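Side-chain contacts in arabinan endo-1,5-alpha-l-arabinosidase A (Cellvibrio cellulosa, PDB 1GYH), which cleaves alpha-1,5-linked arabinofuranosyl bonds in linear arabinan of the plant cell wall, releasing almost exclusively arabinotriose: residues F195-G200 against L294-E299; Y202-A207 against G300-D305; Y220-G225 against D272-H277. All coordinates share one frame; numbering follows the deposited sequence.

Contact 1. Residues F195-G200 against L294-E299; sequences FILRKG and LHWDGE
Leu294 is the first residue of 294-299 to touch the other segment, and it does so methyl to methyl: its CD2 lies 4.3 Å from CD2 of Leu197. The contact joins two neighbouring blades of the five-bladed beta-propeller, the sheet that begins with strand 191-199 and the sheet whose third strand is 286-296. Both leucines head toward the opposite segment, and Pro302 and Val304 also lie against Leu294.

Two residues further on, Trp296 carries most of the contact. Its CG stands beside the backbone N and anti to the carbonyl carbon (chi1 -51°), which sends the indole across to strand 191-199. The same Leu197 CD2 that meets Leu294 sits near the plane of this ring, at its edge, 4.2 Å from CZ2. Lys199 instead lies over one face. Its CG is 3.7 Å from the centroid of the six-membered ring and only 14° off the normal, a clear CH-pi contact. Because the lysine chain bends at chi2 (82°), it then runs along the indole rather than rising from it. CB starts 3.8 Å from CH2 at the benzene end, and CE finishes 3.6 Å from NE1 on the pyrrole part. The aliphatic chain thus follows the CH2-CZ2-CE2-NE1 side of the bicycle. Tyr204 meets Trp296 edge-to-face, and Pro302 packs on it too.

The polar ends of this pair share a partner. Asp272, on strand 271-280, takes a salt bridge from the lysine and a hydrogen bond from the indole N-H, both on OD2, which probably stabilises its charged form. That common acceptor holds the two nitrogens close, with Lys199 NZ 3.7 Å from Trp296 NE1.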
loop_
_atom_site.group_PDB
_atom_site.type_symbol
_atom_site.label_atom_id
_atom_site.label_comp_id
_atom_site.label_asym_id
_atom_site.label_seq_id
_atom_site.Cartn_x
_atom_site.Cartn_y
_atom_site.Cartn_z
ATOM N N PHE A 195 0.222 5.710 -2.396
ATOM C CA PHE A 195 1.638 5.479 -2.102
ATOM C C PHE A 195 2.413 6.681 -2.616
ATOM O O PHE A 195 2.164 7.111 -3.741
ATOM C CB PHE A 195 2.155 4.168 -2.720
ATOM C CG PHE A 195 3.530 3.794 -2.209
ATOM C CD1 PHE A 195 4.687 4.366 -2.770
ATOM C CD2 PHE A 195 3.667 2.974 -1.104
ATOM C CE1 PHE A 195 5.948 4.059 -2.261
ATOM C CE2 PHE A 195 4.895 2.645 -0.599
ATOM C CZ PHE A 195 6.063 3.182 -1.180
ATOM N N ILE A 196 3.273 7.260 -1.775
ATOM C CA ILE A 196 4.051 8.428 -2.178
ATOM C C ILE A 196 5.557 8.130 -2.332
ATOM O O ILE A 196 6.195 7.573 -1.434
ATOM C CB ILE A 196 3.818 9.568 -1.223
ATOM C CG1 ILE A 196 2.296 9.893 -1.155
ATOM C CG2 ILE A 196 4.641 10.829 -1.662
ATOM C CD1 ILE A 196 1.860 10.791 -0.044
ATOM N N LEU A 197 6.109 8.548 -3.475
ATOM C CA LEU A 197 7.562 8.445 -3.727
ATOM C C LEU A 197 8.135 9.825 -4.049
ATOM O O LEU A 197 7.630 10.533 -4.896
ATOM C CB LEU A 197 7.868 7.469 -4.873
ATOM C CG LEU A 197 9.377 7.271 -5.260
ATOM C CD1 LEU A 197 10.035 6.350 -4.303
ATOM C CD2 LEU A 197 9.517 6.735 -6.713
ATOM N N ARG A 198 9.204 10.197 -3.357
ATOM C CA ARG A 198 9.970 11.415 -3.679
ATOM C C ARG A 198 10.896 11.107 -4.817
ATOM O O ARG A 198 11.651 10.154 -4.743
ATOM C CB ARG A 198 10.790 11.859 -2.461
ATOM C CG ARG A 198 11.586 13.169 -2.674
ATOM C CD ARG A 198 10.743 14.392 -2.960
ATOM N NE ARG A 198 11.652 15.531 -3.160
ATOM C CZ ARG A 198 12.276 16.143 -2.181
ATOM N NH1 ARG A 198 12.023 15.806 -0.919
ATOM N NH2 ARG A 198 13.155 17.110 -2.455
ATOM N N LYS A 199 10.831 11.908 -5.879
ATOM C CA LYS A 199 11.786 11.826 -7.019
ATOM C C LYS A 199 12.076 13.227 -7.583
ATOM O O LYS A 199 11.158 13.951 -8.012
ATOM C CB LYS A 199 11.220 10.886 -8.089
ATOM C CG LYS A 199 12.017 10.842 -9.417
ATOM C CD LYS A 199 13.222 9.919 -9.334
ATOM C CE LYS A 199 14.042 9.961 -10.635
ATOM N NZ LYS A 199 15.021 8.807 -10.619
ATOM N N GLY A 200 13.358 13.606 -7.616
ATOM C CA GLY A 200 13.734 14.962 -8.017
ATOM C C GLY A 200 13.068 16.029 -7.164
ATOM O O GLY A 200 13.129 15.979 -5.932
ATOM N N LEU A 294 10.950 1.359 -13.342
ATOM C CA LEU A 294 10.249 2.617 -13.366
ATOM C C LEU A 294 11.143 3.659 -14.064
ATOM O O LEU A 294 12.223 4.017 -13.538
ATOM C CB LEU A 294 9.916 3.044 -11.928
ATOM C CG LEU A 294 8.945 4.202 -11.651
ATOM C CD1 LEU A 294 7.628 4.063 -12.380
ATOM C CD2 LEU A 294 8.714 4.263 -10.107
ATOM N N HIS A 295 10.671 4.149 -15.206
ATOM C CA HIS A 295 11.361 5.211 -16.003
ATOM C C HIS A 295 10.660 6.577 -15.856
ATOM O O HIS A 295 9.589 6.664 -15.257
ATOM C CB HIS A 295 11.433 4.826 -17.498
ATOM C CG HIS A 295 12.018 3.474 -17.723
ATOM N ND1 HIS A 295 11.240 2.340 -17.850
ATOM C CD2 HIS A 295 13.303 3.054 -17.737
ATOM C CE1 HIS A 295 12.027 1.287 -17.971
ATOM N NE2 HIS A 295 13.284 1.691 -17.895
ATOM N N TRP A 296 11.289 7.636 -16.382
ATOM C CA TRP A 296 10.760 9.009 -16.310
ATOM C C TRP A 296 10.890 9.678 -17.662
ATOM O O TRP A 296 11.961 9.654 -18.262
ATOM C CB TRP A 296 11.467 9.821 -15.191
ATOM C CG TRP A 296 11.463 9.069 -13.885
ATOM C CD1 TRP A 296 12.316 8.080 -13.532
ATOM C CD2 TRP A 296 10.496 9.160 -12.825
ATOM N NE1 TRP A 296 11.969 7.560 -12.308
ATOM C CE2 TRP A 296 10.847 8.198 -11.856
ATOM C CE3 TRP A 296 9.354 9.948 -12.601
ATOM C CZ2 TRP A 296 10.143 8.032 -10.676
ATOM C CZ3 TRP A 296 8.642 9.767 -11.435
ATOM C CH2 TRP A 296 9.034 8.818 -10.490
ATOM N N ASP A 297 9.798 10.264 -18.152
ATOM C CA ASP A 297 9.746 10.838 -19.483
ATOM C C ASP A 297 10.225 12.289 -19.501
ATOM O O ASP A 297 10.571 12.838 -18.469
ATOM C CB ASP A 297 8.341 10.677 -20.148
ATOM C CG ASP A 297 7.216 11.534 -19.506
ATOM O OD1 ASP A 297 7.459 12.536 -18.759
ATOM O OD2 ASP A 297 5.995 11.239 -19.746
ATOM N N GLY A 298 10.249 12.861 -20.698
ATOM C CA GLY A 298 10.720 14.229 -20.965
ATOM C C GLY A 298 9.945 15.345 -20.294
ATOM O O GLY A 298 10.449 16.458 -20.174
ATOM N N GLU A 299 8.723 15.039 -19.827
ATOM C CA GLU A 299 7.896 15.988 -19.073
ATOM C C GLU A 299 7.898 15.754 -17.548
ATOM O O GLU A 299 7.163 16.418 -16.818
ATOM C CB GLU A 299 6.456 15.978 -19.618
ATOM C CG GLU A 299 6.309 16.459 -21.059
ATOM C CD GLU A 299 6.837 15.491 -22.113
ATOM O OE1 GLU A 299 6.583 14.276 -22.005
ATOM O OE2 GLU A 299 7.508 15.944 -23.087
#

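Contact 2. Residues Y202-A207 against G300-D305; sequences YYYLFA and GWPQVD
Tyr204 meets 300-305 through one short hydrogen bond, its hydroxyl donating to the backbone carbonyl O of Gly300, with OH to O at 2.6 Å. The C=O...OH angle is 155° and the hydroxyl is tilted 16° from the carbonyl plane, so the bond comes in not far from head-on. The carbonyl oxygen also lies near the plane of the phenol ring, at its edge, 3.4 Å from CE2. Gly300 lies two residues before the short strand 302-303, with a positive phi, a backbone shape that suits a residue lacking a side chain. The same oxygen takes a weak hydrogen bond from Arg226 NH1 on strand 221-227, so it has one strong donor, Tyr204 OH, and a weak second one, both from the neighbouring sheet.

The apolar part of the contact centres on Pro302. Its CD lies 4.0 Å from both CD2 and CE2 of Tyr204, the proline ring slanting across this side of the phenol. Tyr204 has CG beside its backbone N and anti to the carbonyl carbon (chi1 -66°), which stands the ring out from the strand toward Gly300 and Pro302 together. Two residues along, Phe206 reaches the same proline: its end swings inward until CE1 is 4.3 Å from Pro302 CG. Val224 and Leu250 also pack against both Phe206 and Pro302, so the proline rests on the face of one sheet, three of whose strands contribute.

On the same strand as Tyr204, Tyr202 makes a cation-pi contact with Arg226.

Here the last strand of one propeller blade, 302-303, and the turn before it lie against the second strand of the preceding blade: the face-to-face packing of adjacent antiparallel sheets that builds a beta-propeller.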
loop_
_atom_site.group_PDB
_atom_site.type_symbol
_atom_site.label_atom_id
_atom_site.label_comp_id
_atom_site.label_asym_id
_atom_site.label_seq_id
_atom_site.Cartn_x
_atom_site.Cartn_y
_atom_site.Cartn_z
ATOM N N TYR A 202 9.813 16.677 -6.949
ATOM C CA TYR A 202 8.415 16.392 -6.686
ATOM C C TYR A 202 8.190 15.154 -5.823
ATOM O O TYR A 202 9.017 14.220 -5.800
ATOM C CB TYR A 202 7.687 16.161 -7.990
ATOM C CG TYR A 202 7.477 17.375 -8.841
ATOM C CD1 TYR A 202 6.401 18.221 -8.632
ATOM C CD2 TYR A 202 8.350 17.666 -9.893
ATOM C CE1 TYR A 202 6.201 19.327 -9.441
ATOM C CE2 TYR A 202 8.141 18.774 -10.715
ATOM C CZ TYR A 202 7.079 19.592 -10.472
ATOM O OH TYR A 202 6.866 20.688 -11.265
ATOM N N TYR A 203 7.045 15.190 -5.117
ATOM C CA TYR A 203 6.438 14.013 -4.516
ATOM C C TYR A 203 5.428 13.447 -5.513
ATOM O O TYR A 203 4.600 14.189 -6.042
ATOM C CB TYR A 203 5.731 14.356 -3.210
ATOM C CG TYR A 203 6.654 14.736 -2.096
ATOM C CD1 TYR A 203 7.129 16.046 -1.986
ATOM C CD2 TYR A 203 7.101 13.798 -1.167
ATOM C CE1 TYR A 203 8.004 16.408 -0.965
ATOM C CE2 TYR A 203 7.979 14.148 -0.162
ATOM C CZ TYR A 203 8.419 15.455 -0.057
ATOM O OH TYR A 203 9.298 15.826 0.935
ATOM N N TYR A 204 5.498 12.149 -5.767
ATOM C CA TYR A 204 4.546 11.492 -6.667
ATOM C C TYR A 204 3.578 10.607 -5.862
ATOM O O TYR A 204 4.012 9.703 -5.158
ATOM C CB TYR A 204 5.233 10.651 -7.739
ATOM C CG TYR A 204 6.039 11.515 -8.712
ATOM C CD1 TYR A 204 7.291 12.010 -8.354
ATOM C CD2 TYR A 204 5.528 11.859 -9.958
ATOM C CE1 TYR A 204 8.027 12.811 -9.247
ATOM C CE2 TYR A 204 6.264 12.695 -10.849
ATOM C CZ TYR A 204 7.497 13.150 -10.490
ATOM O OH TYR A 204 8.198 13.982 -11.356
ATOM N N LEU A 205 2.283 10.875 -6.029
ATOM C CA LEU A 205 1.202 10.098 -5.375
ATOM C C LEU A 205 0.659 9.126 -6.377
ATOM O O LEU A 205 0.091 9.531 -7.414
ATOM C CB LEU A 205 0.088 11.028 -4.873
ATOM C CG LEU A 205 -1.211 10.326 -4.380
ATOM C CD1 LEU A 205 -0.918 9.390 -3.269
ATOM C CD2 LEU A 205 -2.213 11.373 -3.967
ATOM N N PHE A 206 0.860 7.844 -6.094
ATOM C CA PHE A 206 0.256 6.777 -6.843
ATOM C C PHE A 206 -1.060 6.339 -6.125
ATOM O O PHE A 206 -1.117 6.318 -4.915
ATOM C CB PHE A 206 1.192 5.549 -6.896
ATOM C CG PHE A 206 2.538 5.815 -7.547
ATOM C CD1 PHE A 206 2.715 5.653 -8.899
ATOM C CD2 PHE A 206 3.623 6.216 -6.786
ATOM C CE1 PHE A 206 3.946 5.930 -9.498
ATOM C CE2 PHE A 206 4.863 6.487 -7.396
ATOM C CZ PHE A 206 5.017 6.315 -8.728
ATOM N N ALA A 207 -2.061 5.963 -6.901
ATOM C CA ALA A 207 -3.338 5.489 -6.375
ATOM C C ALA A 207 -3.946 4.474 -7.316
ATOM O O ALA A 207 -3.682 4.465 -8.525
ATOM C CB ALA A 207 -4.310 6.676 -6.178
ATOM N N GLY A 300 8.687 14.802 -17.063
ATOM C CA GLY A 300 8.830 14.587 -15.642
ATOM C C GLY A 300 7.820 13.599 -15.024
ATOM O O GLY A 300 7.584 13.677 -13.822
ATOM N N TRP A 301 7.249 12.708 -15.837
ATOM C CA TRP A 301 6.206 11.740 -15.413
ATOM C C TRP A 301 6.712 10.302 -15.495
ATOM O O TRP A 301 7.468 9.928 -16.434
ATOM C CB TRP A 301 4.896 11.907 -16.237
ATOM C CG TRP A 301 4.322 13.255 -16.037
ATOM C CD1 TRP A 301 4.568 14.348 -16.804
ATOM C CD2 TRP A 301 3.477 13.693 -14.979
ATOM N NE1 TRP A 301 3.925 15.445 -16.296
ATOM C CE2 TRP A 301 3.262 15.069 -15.159
ATOM C CE3 TRP A 301 2.862 13.054 -13.878
ATOM C CZ2 TRP A 301 2.447 15.807 -14.323
ATOM C CZ3 TRP A 301 2.065 13.807 -13.044
ATOM C CH2 TRP A 301 1.881 15.159 -13.254
ATOM N N PRO A 302 6.292 9.471 -14.552
ATOM C CA PRO A 302 6.715 8.071 -14.551
ATOM C C PRO A 302 6.122 7.304 -15.697
ATOM O O PRO A 302 5.026 7.629 -16.185
ATOM C CB PRO A 302 6.209 7.516 -13.201
ATOM C CG PRO A 302 5.069 8.415 -12.807
ATOM C CD PRO A 302 5.378 9.787 -13.433
ATOM N N GLN A 303 6.874 6.306 -16.141
ATOM C CA GLN A 303 6.509 5.454 -17.263
ATOM C C GLN A 303 7.024 4.031 -16.979
ATOM O O GLN A 303 8.125 3.854 -16.414
ATOM C CB GLN A 303 7.141 6.031 -18.539
ATOM C CG GLN A 303 6.794 5.342 -19.762
ATOM C CD GLN A 303 7.624 5.809 -20.972
ATOM O OE1 GLN A 303 7.498 6.963 -21.425
ATOM N NE2 GLN A 303 8.475 4.906 -21.490
ATOM N N VAL A 304 6.212 3.028 -17.318
ATOM C CA VAL A 304 6.607 1.616 -17.267
ATOM C C VAL A 304 6.309 0.880 -18.577
ATOM O O VAL A 304 5.497 1.335 -19.396
ATOM C CB VAL A 304 5.950 0.895 -16.062
ATOM C CG1 VAL A 304 6.456 1.465 -14.741
ATOM C CG2 VAL A 304 4.395 0.957 -16.146
ATOM N N ASP A 305 6.997 -0.236 -18.798
ATOM C CA ASP A 305 6.841 -1.047 -19.995
ATOM C C ASP A 305 5.939 -2.231 -19.597
ATOM O O ASP A 305 6.350 -3.085 -18.832
ATOM C CB ASP A 305 8.237 -1.494 -20.504
ATOM C CG ASP A 305 8.196 -2.485 -21.679
ATOM O OD1 ASP A 305 7.088 -2.835 -22.207
ATOM O OD2 ASP A 305 9.279 -2.946 -22.159
#

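Contact 3. Residues Y220-G225 against D272-H277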
loop_
_atom_site.group_PDB
_atom_site.type_symbol
_atom_site.label_atom_id
_atom_site.label_comp_id
_atom_site.label_asym_id
_atom_site.label_seq_id
_atom_site.Cartn_x
_atom_site.Cartn_y
_atom_site.Cartn_z
ATOM N N TYR A 220 -9.342 -2.677 -11.998
ATOM C CA TYR A 220 -8.271 -2.117 -11.161
ATOM C C TYR A 220 -7.072 -1.676 -12.044
ATOM O O TYR A 220 -6.628 -2.409 -12.914
ATOM C CB TYR A 220 -7.775 -3.159 -10.168
ATOM C CG TYR A 220 -7.359 -2.746 -8.771
ATOM C CD1 TYR A 220 -8.109 -1.868 -8.008
ATOM C CD2 TYR A 220 -6.271 -3.355 -8.160
ATOM C CE1 TYR A 220 -7.749 -1.536 -6.709
ATOM C CE2 TYR A 220 -5.898 -3.040 -6.837
ATOM C CZ TYR A 220 -6.664 -2.141 -6.112
ATOM O OH TYR A 220 -6.354 -1.821 -4.795
ATOM N N HIS A 221 -6.606 -0.466 -11.800
ATOM C CA HIS A 221 -5.426 0.101 -12.510
ATOM C C HIS A 221 -4.789 1.225 -11.703
ATOM O O HIS A 221 -5.318 1.636 -10.663
ATOM C CB HIS A 221 -5.815 0.589 -13.914
ATOM C CG HIS A 221 -6.780 1.739 -13.936
ATOM N ND1 HIS A 221 -8.122 1.599 -13.650
ATOM C CD2 HIS A 221 -6.595 3.049 -14.243
ATOM C CE1 HIS A 221 -8.723 2.776 -13.780
ATOM N NE2 HIS A 221 -7.820 3.665 -14.168
ATOM N N LEU A 222 -3.635 1.718 -12.177
ATOM C CA LEU A 222 -2.867 2.734 -11.451
ATOM C C LEU A 222 -2.846 4.072 -12.177
ATOM O O LEU A 222 -2.636 4.128 -13.392
ATOM C CB LEU A 222 -1.435 2.268 -11.257
ATOM C CG LEU A 222 -1.207 1.012 -10.415
ATOM C CD1 LEU A 222 0.276 0.653 -10.361
ATOM C CD2 LEU A 222 -1.711 1.265 -8.981
ATOM N N VAL A 223 -3.053 5.118 -11.393
ATOM C CA VAL A 223 -2.947 6.506 -11.798
ATOM C C VAL A 223 -1.953 7.233 -10.889
ATOM O O VAL A 223 -1.553 6.731 -9.806
ATOM C CB VAL A 223 -4.313 7.272 -11.749
ATOM C CG1 VAL A 223 -5.300 6.642 -12.722
ATOM C CG2 VAL A 223 -4.883 7.350 -10.365
ATOM N N VAL A 224 -1.532 8.417 -11.356
ATOM C CA VAL A 224 -0.489 9.195 -10.668
ATOM C C VAL A 224 -0.745 10.712 -10.777
ATOM O O VAL A 224 -1.326 11.194 -11.754
ATOM C CB VAL A 224 0.963 8.825 -11.261
ATOM C CG1 VAL A 224 1.151 9.387 -12.650
ATOM C CG2 VAL A 224 2.067 9.339 -10.358
ATOM N N GLY A 225 -0.272 11.435 -9.765
ATOM C CA GLY A 225 -0.187 12.898 -9.742
ATOM C C GLY A 225 1.073 13.342 -8.990
ATOM O O GLY A 225 1.766 12.509 -8.435
ATOM N N ASP A 272 14.955 2.988 -10.074
ATOM C CA ASP A 272 13.615 3.021 -9.485
ATOM C C ASP A 272 12.763 1.836 -9.938
ATOM O O ASP A 272 12.904 1.356 -11.085
ATOM C CB ASP A 272 12.925 4.312 -9.855
ATOM C CG ASP A 272 13.776 5.559 -9.555
ATOM O OD1 ASP A 272 14.413 5.671 -8.468
ATOM O OD2 ASP A 272 13.806 6.505 -10.381
ATOM N N TYR A 273 11.847 1.413 -9.047
ATOM C CA TYR A 273 11.080 0.180 -9.218
ATOM C C TYR A 273 9.629 0.377 -8.754
ATOM O O TYR A 273 9.350 1.028 -7.758
ATOM C CB TYR A 273 11.740 -0.976 -8.465
ATOM C CG TYR A 273 13.187 -1.289 -8.934
ATOM C CD1 TYR A 273 14.268 -0.610 -8.379
ATOM C CD2 TYR A 273 13.453 -2.263 -9.906
ATOM C CE1 TYR A 273 15.587 -0.872 -8.787
ATOM C CE2 TYR A 273 14.775 -2.548 -10.331
ATOM C CZ TYR A 273 15.829 -1.853 -9.744
ATOM O OH TYR A 273 17.140 -2.115 -10.081
ATOM N N LEU A 274 8.722 -0.159 -9.531
ATOM C CA LEU A 274 7.289 -0.218 -9.218
ATOM C C LEU A 274 6.955 -1.690 -8.801
ATOM O O LEU A 274 7.336 -2.625 -9.500
ATOM C CB LEU A 274 6.500 0.143 -10.470
ATOM C CG LEU A 274 4.966 0.237 -10.267
ATOM C CD1 LEU A 274 4.581 1.406 -9.469
ATOM C CD2 LEU A 274 4.251 0.284 -11.597
ATOM N N VAL A 275 6.253 -1.865 -7.678
ATOM C CA VAL A 275 5.962 -3.201 -7.067
ATOM C C VAL A 275 4.419 -3.287 -6.946
ATOM O O VAL A 275 3.796 -2.393 -6.402
ATOM C CB VAL A 275 6.638 -3.352 -5.694
ATOM C CG1 VAL A 275 6.421 -4.752 -5.051
ATOM C CG2 VAL A 275 8.145 -3.168 -5.825
ATOM N N LEU A 276 3.820 -4.324 -7.499
ATOM C CA LEU A 276 2.348 -4.432 -7.538
ATOM C C LEU A 276 1.862 -5.886 -7.645
ATOM O O LEU A 276 2.664 -6.812 -7.837
ATOM C CB LEU A 276 1.789 -3.614 -8.714
ATOM C CG LEU A 276 2.208 -3.924 -10.159
ATOM C CD1 LEU A 276 1.556 -5.206 -10.655
ATOM C CD2 LEU A 276 1.778 -2.820 -11.075
ATOM N N HIS A 277 0.543 -6.088 -7.508
ATOM C CA HIS A 277 -0.035 -7.384 -7.855
ATOM C C HIS A 277 -0.874 -7.275 -9.109
ATOM O O HIS A 277 -1.406 -6.206 -9.420
ATOM C CB HIS A 277 -0.823 -8.024 -6.694
ATOM C CG HIS A 277 -2.135 -7.366 -6.386
ATOM N ND1 HIS A 277 -2.337 -6.621 -5.241
ATOM C CD2 HIS A 277 -3.318 -7.368 -7.048
ATOM C CE1 HIS A 277 -3.587 -6.193 -5.209
ATOM N NE2 HIS A 277 -4.202 -6.611 -6.302
#
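Leu222 and Leu276 pack together between two blades, and the first of them is the side chain to follow. From the CB of Leu222, which heads toward strand 271-280, CG goes to the position beside the backbone N and anti to the carbonyl carbon (chi1 -63°). With chi2 near 180°, CD1 carries on straight outward and makes both contacts with the other segment: CD2 of Leu276 at 3.9 Å, where the two chains slant past each other, and CD2 of Leu274 at 4.2 Å, met tip to tip. The other branch, CD2, stays on its own sheet, 3.8 Å from the carbonyl O of Ala207.

At the end nearer the active site, Tyr220 and His277 cross at about a right angle, CE2 to NE2 4.0 Å. This is a packing contact; the polar ends serve other residues. Tyr220 OH is hydrogen-bonded to OE2 of Glu192, the probable proton donor. His277 ND1 is hydrogen-bonded to the backbone N of Asp9, the probable proton acceptor, and its ring is stacked on His8.

The touching parts run nearly antiparallel, yet they belong to different sheets: 221-227 is the third strand of one blade and 271-280 the second strand of the next. Asn263, from strand 257-268, touches both Leu222 and Leu274, while Ser208 of strand 202-209 backs Leu222.

Overall arrangement
All three contacts join the same two propeller blades, and they follow one seam from the rim inward. The centres of contacts 1 and 2 are about 4 Å apart, tied by backbone hydrogen bonds such as Leu197 O to Tyr204 N (2.8 Å). Contact 3 lies about 8 Å from contact 2 and 11 Å from contact 1, centre to centre. Asp272 links contact 3 to contact 1, its OD2 being 2.6 Å from Lys199 NZ and 2.9 Å from Trp296 NE1. Contact 1 is away from the probable catalytic residues, whereas contact 3 reaches Glu192 and Asp9 directly, through Tyr220 and His277, each with its side chain about 3 Å away; Phe206 of contact 2 is about 11 Å from Glu192, side chain to side chain.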